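Local coordinates for protein alkylhalidase CmlS (Streptomyces venezuelae, PDB 3I3L) that probably acts as an FAD-dependent halogenase in chloramphenicol biosynthesis, carrying its flavin covalently bound through an aspartate, at residues A[26-31]-A[179-184]. Sequence-based numbering, arbitrary orientation.
With FAD (flavin-adenine dinucleotide), chain B.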
# COMPACT_ATOMS: atom_id res chain seq x y z
N VAL A 26 -3.28 21.07 -16.13
CA VAL A 26 -2.37 20.28 -15.32
C VAL A 26 -1.42 19.47 -16.14
O VAL A 26 -1.86 18.67 -16.97
CB VAL A 26 -3.14 19.27 -14.39
CG1 VAL A 26 -2.15 18.58 -13.48
CG2 VAL A 26 -4.21 19.98 -13.59
N ALA A 27 -0.12 19.67 -15.93
CA ALA A 27 0.91 18.85 -16.53
C ALA A 27 1.20 17.64 -15.62
O ALA A 27 1.24 17.77 -14.38
CB ALA A 27 2.21 19.63 -16.69
N ILE A 28 1.38 16.48 -16.26
CA ILE A 28 1.67 15.29 -15.54
C ILE A 28 2.91 14.68 -16.09
O ILE A 28 2.97 14.31 -17.26
CB ILE A 28 0.53 14.26 -15.61
CG1 ILE A 28 -0.70 14.76 -14.83
CG2 ILE A 28 0.99 12.93 -14.91
CD1 ILE A 28 -1.92 13.70 -15.04
N ILE A 29 3.92 14.55 -15.24
CA ILE A 29 5.19 13.90 -15.64
C ILE A 29 5.13 12.41 -15.39
O ILE A 29 5.07 11.99 -14.22
CB ILE A 29 6.36 14.47 -14.77
CG1 ILE A 29 6.46 15.99 -14.91
CG2 ILE A 29 7.70 13.85 -15.11
CD1 ILE A 29 7.14 16.69 -13.68
N GLY A 30 5.21 11.59 -16.45
CA GLY A 30 5.19 10.15 -16.36
C GLY A 30 3.86 9.54 -16.74
O GLY A 30 2.82 9.99 -16.32
N GLY A 31 3.88 8.50 -17.56
CA GLY A 31 2.64 7.81 -17.93
C GLY A 31 2.54 6.38 -17.41
O GLY A 31 1.88 5.54 -18.04
N PHE A 179 -0.98 23.51 -12.40
CA PHE A 179 -0.42 22.51 -11.48
C PHE A 179 0.46 21.54 -12.21
O PHE A 179 0.36 21.42 -13.48
CB PHE A 179 -1.49 21.76 -10.70
CG PHE A 179 -2.22 22.60 -9.73
CD1 PHE A 179 -1.80 22.67 -8.42
CD2 PHE A 179 -3.38 23.28 -10.10
CE1 PHE A 179 -2.49 23.46 -7.48
CE2 PHE A 179 -4.08 24.10 -9.15
CZ PHE A 179 -3.65 24.16 -7.85
N VAL A 180 1.36 20.90 -11.45
CA VAL A 180 2.11 19.79 -11.96
C VAL A 180 2.01 18.60 -11.03
O VAL A 180 2.03 18.75 -9.82
CB VAL A 180 3.60 20.16 -12.22
CG1 VAL A 180 4.31 20.65 -10.95
CG2 VAL A 180 4.34 18.95 -12.86
N ILE A 181 1.88 17.40 -11.60
CA ILE A 181 1.99 16.18 -10.82
C ILE A 181 3.28 15.48 -11.25
O ILE A 181 3.43 15.14 -12.45
CB ILE A 181 0.80 15.21 -11.03
CG1 ILE A 181 -0.46 15.73 -10.31
CG2 ILE A 181 1.18 13.76 -10.53
CD1 ILE A 181 -1.66 14.97 -10.72
N ASP A 182 4.18 15.23 -10.31
CA ASP A 182 5.32 14.34 -10.64
C ASP A 182 4.92 12.88 -10.40
O ASP A 182 4.75 12.44 -9.27
CB ASP A 182 6.57 14.68 -9.84
CG ASP A 182 7.81 13.89 -10.28
OD1 ASP A 182 7.69 12.97 -11.16
OD2 ASP A 182 8.91 14.17 -9.71
N ALA A 183 4.74 12.13 -11.49
CA ALA A 183 4.44 10.71 -11.39
C ALA A 183 5.53 10.02 -12.17
O ALA A 183 5.29 9.02 -12.86
CB ALA A 183 3.07 10.44 -11.99
N GLY A 184 6.73 10.60 -12.10
CA GLY A 184 7.86 10.12 -12.86
C GLY A 184 8.58 8.92 -12.26
O GLY A 184 9.69 8.55 -12.73
PA FAD B . 6.62 3.94 -12.70
O1A FAD B . 8.12 3.89 -12.59
O2A FAD B . 5.92 2.65 -12.89
O5B FAD B . 6.24 4.95 -13.93
C5B FAD B . 6.91 6.19 -14.06
C4B FAD B . 7.04 6.61 -15.54
O4B FAD B . 7.64 7.93 -15.57
C3B FAD B . 7.95 5.71 -16.34
O3B FAD B . 7.24 5.14 -17.40
C2B FAD B . 9.06 6.63 -16.86
O2B FAD B . 9.34 6.37 -18.20
C1B FAD B . 8.49 8.02 -16.69
N9A FAD B . 9.41 9.12 -16.45
C8A FAD B . 10.45 9.14 -15.57
N7A FAD B . 11.03 10.36 -15.63
C5A FAD B . 10.43 11.09 -16.59
C6A FAD B . 10.65 12.38 -17.06
N6A FAD B . 11.60 13.14 -16.55
N1A FAD B . 9.81 12.85 -18.03
C2A FAD B . 8.81 12.08 -18.57
N3A FAD B . 8.60 10.83 -18.09
C4A FAD B . 9.40 10.33 -17.11
N1 FAD B . 4.49 -3.05 -7.14
C2 FAD B . 3.33 -3.81 -7.06
O2 FAD B . 2.27 -3.22 -6.97
N3 FAD B . 3.38 -5.18 -7.06
C4 FAD B . 4.58 -5.84 -7.14
O4 FAD B . 4.59 -7.11 -7.16
C4X FAD B . 5.75 -5.08 -7.18
N5 FAD B . 6.97 -5.70 -7.28
C5X FAD B . 8.11 -4.95 -7.43
C6 FAD B . 9.36 -5.58 -7.52
C7 FAD B . 10.50 -4.81 -7.60
C7M FAD B . 11.86 -5.46 -7.71
C8 FAD B . 10.37 -3.43 -7.63
C8M FAD B . 11.56 -2.57 -7.81
C9 FAD B . 9.13 -2.78 -7.50
C9A FAD B . 8.01 -3.58 -7.41
N10 FAD B . 6.80 -2.94 -7.35
C10 FAD B . 5.68 -3.67 -7.18
C1' FAD B . 6.85 -1.46 -7.20
C2' FAD B . 6.06 -0.80 -8.31
O2' FAD B . 6.49 -1.33 -9.50
C3' FAD B . 6.10 0.70 -8.33
O3' FAD B . 5.59 1.20 -7.11
C4' FAD B . 5.21 1.26 -9.49
O4' FAD B . 5.74 0.97 -10.75
C5' FAD B . 5.14 2.78 -9.38
O5' FAD B . 4.29 3.30 -10.36
P FAD B . 4.60 4.78 -10.82
O1P FAD B . 4.83 5.65 -9.60
O2P FAD B . 3.56 5.22 -11.85
O3P FAD B . 6.09 4.74 -11.45
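Ile29 CG2 lies over the adenine face of FAD, 3.7 Å from N1A, and on its other side comes obliquely past the end of the Asp182 carboxylate, 4.0 Å from OD1. The oxygens of this buried carboxylate are each held by a backbone N-H: Gly184 N bonds OD1 at 2.7 Å, nearly along the C-O axis, closing an Asx turn, and Ile190 N bonds OD2. With CG1 anti to the carbonyl carbon of Ile29 (chi1 -57°), CG2 falls anti to the backbone N and reaches the cofactor, while CD1 runs back across Val180 CG2 at 3.7 Å. An alanine in place of Ile29 would probably uncover the adenine face near N1A and open a gap beside Val180 CG2 and the OD1 end of Asp182.

Behind this the two strands run parallel, 15° apart. Phe179 O receives Ala27 N, Ala27 O receives Ile181 N, and Ile181 O takes Ile29 N at 2.9 Å almost in line with its carbonyl. Ile28 and Ile181 lie alongside each other on the opposite face of the sheet from Ile29, with CG1 of Ile28 4.1 Å from CB of Ile181; Ile181 reaches helix 33-44 there, and the Phe179 ring turns away to helix 327-347.

Past the strand ends the chains bend to the cofactor. Gly30, at a phi of 103°, puts its CA 3.4 Å from FAD O4B; a side chain there would run into Ala183 O. These are the central strands 25-29 and 179-182 of a Rossmann-like sheet, and Gly30 is consistent with the first glycine of a GxGxxG turn, the dinucleotide-binding motif that here receives the adenosine end of FAD.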